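PDB 3PQA: lactaldehyde dehydrogenase from Methanocaldococcus jannaschii, which oxidises lactaldehyde to lactate with NAD, which it prefers over NADP, in the biosynthesis of coenzyme F420. Local coordinates for residues N182-K186 / Y187-L191. Sequence-based numbering, arbitrary orientation.
Sequences NALKK and YNVPL
Over one face of the Y187 ring lies the aliphatic chain of K186, while the A183 carbonyl oxygen sits at the ring edge near its plane, 3.3 Å from CD1. The two side chains run side by side: with K186 CG anti to its own backbone N (chi1 -177°), the methylenes follow the ring out to the hydroxyl, and CG makes a CH-pi contact 4.0 Å from the centroid. On the backbone, the helix 171-186 ends in a Schellman motif. N188, with positive phi, is the C-prime residue; V189 N reaches L184 O at 2.9 Å in a nearly straight bond (174°), and N188 N bonds to K185 O at 3.2 Å. Y187 N gives a bond to A183 O and a weak one to L184 O. Beside the turn, L184 CD2 packs on V189 CG1 (3.8 Å); further on, L191 CD2 lies against CG of K185, a lysine whose NZ makes a salt bridge with E181. N60 of helix 55-71 also touches Y187. Cutting Y187 back to an alanine is likely to leave the K186 methylenes without the ring face they lie on, and the lysine chain freer to turn. The carbonyls of A183, L184 and K185 thus accept backbone N-H groups from the turn, while apolar contacts pack the outgoing chain against the last helical turn.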
loop_
_atom_site.group_PDB
_atom_site.type_symbol
_atom_site.label_atom_id
_atom_site.label_comp_id
_atom_site.label_asym_id
_atom_site.label_seq_id
_atom_site.Cartn_x
_atom_site.Cartn_y
_atom_site.Cartn_z
ATOM N N ASN B 182 -18.764 25.344 -16.457
ATOM C CA ASN B 182 -19.473 25.927 -15.305
ATOM C C ASN B 182 -18.709 25.763 -13.988
ATOM O O ASN B 182 -18.642 26.691 -13.177
ATOM C CB ASN B 182 -20.864 25.318 -15.152
ATOM C CG ASN B 182 -21.801 25.702 -16.282
ATOM O OD1 ASN B 182 -21.634 26.738 -16.918
ATOM N ND2 ASN B 182 -22.790 24.859 -16.537
ATOM N N ALA B 183 -18.145 24.575 -13.788
ATOM C CA ALA B 183 -17.361 24.279 -12.588
ATOM C C ALA B 183 -16.090 25.105 -12.525
ATOM O O ALA B 183 -15.724 25.615 -11.457
ATOM C CB ALA B 183 -17.019 22.809 -12.536
ATOM N N LEU B 184 -15.413 25.228 -13.663
ATOM C CA LEU B 184 -14.191 26.021 -13.742
ATOM C C LEU B 184 -14.476 27.494 -13.414
ATOM O O LEU B 184 -13.768 28.107 -12.610
ATOM C CB LEU B 184 -13.534 25.879 -15.123
ATOM C CG LEU B 184 -12.961 24.495 -15.462
ATOM C CD1 LEU B 184 -12.468 24.442 -16.910
ATOM C CD2 LEU B 184 -11.852 24.077 -14.480
ATOM N N LYS B 185 -15.534 28.034 -14.010
ATOM C CA LYS B 185 -15.958 29.415 -13.750
ATOM C C LYS B 185 -16.272 29.654 -12.276
ATOM O O LYS B 185 -15.845 30.657 -11.700
ATOM C CB LYS B 185 -17.177 29.761 -14.603
ATOM C CG LYS B 185 -16.822 30.029 -16.043
ATOM C CD LYS B 185 -18.044 30.363 -16.878
ATOM C CE LYS B 185 -17.620 30.778 -18.278
ATOM N NZ LYS B 185 -18.656 30.434 -19.290
ATOM N N LYS B 186 -17.018 28.726 -11.681
ATOM C CA LYS B 186 -17.410 28.804 -10.276
ATOM C C LYS B 186 -16.200 28.945 -9.344
ATOM O O LYS B 186 -16.253 29.695 -8.370
ATOM C CB LYS B 186 -18.243 27.580 -9.904
ATOM C CG LYS B 186 -18.783 27.549 -8.484
ATOM C CD LYS B 186 -19.736 26.370 -8.302
ATOM C CE LYS B 186 -20.240 26.259 -6.866
ATOM N NZ LYS B 186 -21.120 27.404 -6.516
ATOM N N TYR B 187 -15.109 28.247 -9.663
ATOM C CA TYR B 187 -13.929 28.209 -8.794
ATOM C C TYR B 187 -12.736 29.000 -9.346
ATOM O O TYR B 187 -11.596 28.790 -8.931
ATOM C CB TYR B 187 -13.583 26.755 -8.426
ATOM C CG TYR B 187 -14.690 26.103 -7.621
ATOM C CD1 TYR B 187 -15.578 25.201 -8.210
ATOM C CD2 TYR B 187 -14.877 26.423 -6.275
ATOM C CE1 TYR B 187 -16.611 24.626 -7.470
ATOM C CE2 TYR B 187 -15.903 25.860 -5.530
ATOM C CZ TYR B 187 -16.766 24.959 -6.129
ATOM O OH TYR B 187 -17.777 24.401 -5.381
ATOM N N ASN B 188 -13.038 29.907 -10.281
ATOM C CA ASN B 188 -12.086 30.873 -10.852
ATOM C C ASN B 188 -10.848 30.280 -11.529
ATOM O O ASN B 188 -9.734 30.790 -11.392
ATOM C CB ASN B 188 -11.712 31.935 -9.815
ATOM C CG ASN B 188 -12.927 32.626 -9.255
ATOM O OD1 ASN B 188 -13.835 33.003 -10.000
ATOM N ND2 ASN B 188 -12.967 32.780 -7.939
ATOM N N VAL B 189 -11.069 29.210 -12.288
ATOM C CA VAL B 189 -10.013 28.589 -13.050
ATOM C C VAL B 189 -10.250 28.915 -14.521
ATOM O O VAL B 189 -11.395 28.849 -14.984
ATOM C CB VAL B 189 -9.990 27.052 -12.817
ATOM C CG1 VAL B 189 -8.914 26.376 -13.662
ATOM C CG2 VAL B 189 -9.795 26.760 -11.328
ATOM N N PRO B 190 -9.178 29.286 -15.253
ATOM C CA PRO B 190 -9.321 29.569 -16.678
ATOM C C PRO B 190 -9.952 28.401 -17.429
ATOM O O PRO B 190 -9.658 27.232 -17.143
ATOM C CB PRO B 190 -7.880 29.756 -17.151
ATOM C CG PRO B 190 -7.134 30.192 -15.950
ATOM C CD PRO B 190 -7.817 29.586 -14.761
ATOM N N LEU B 191 -10.804 28.726 -18.396
ATOM C CA LEU B 191 -11.503 27.713 -19.185
ATOM C C LEU B 191 -10.550 26.902 -20.049
ATOM O O LEU B 191 -10.851 25.762 -20.411
ATOM C CB LEU B 191 -12.584 28.357 -20.062
ATOM C CG LEU B 191 -13.689 29.135 -19.349
ATOM C CD1 LEU B 191 -14.788 29.472 -20.365
ATOM C CD2 LEU B 191 -14.245 28.350 -18.162
#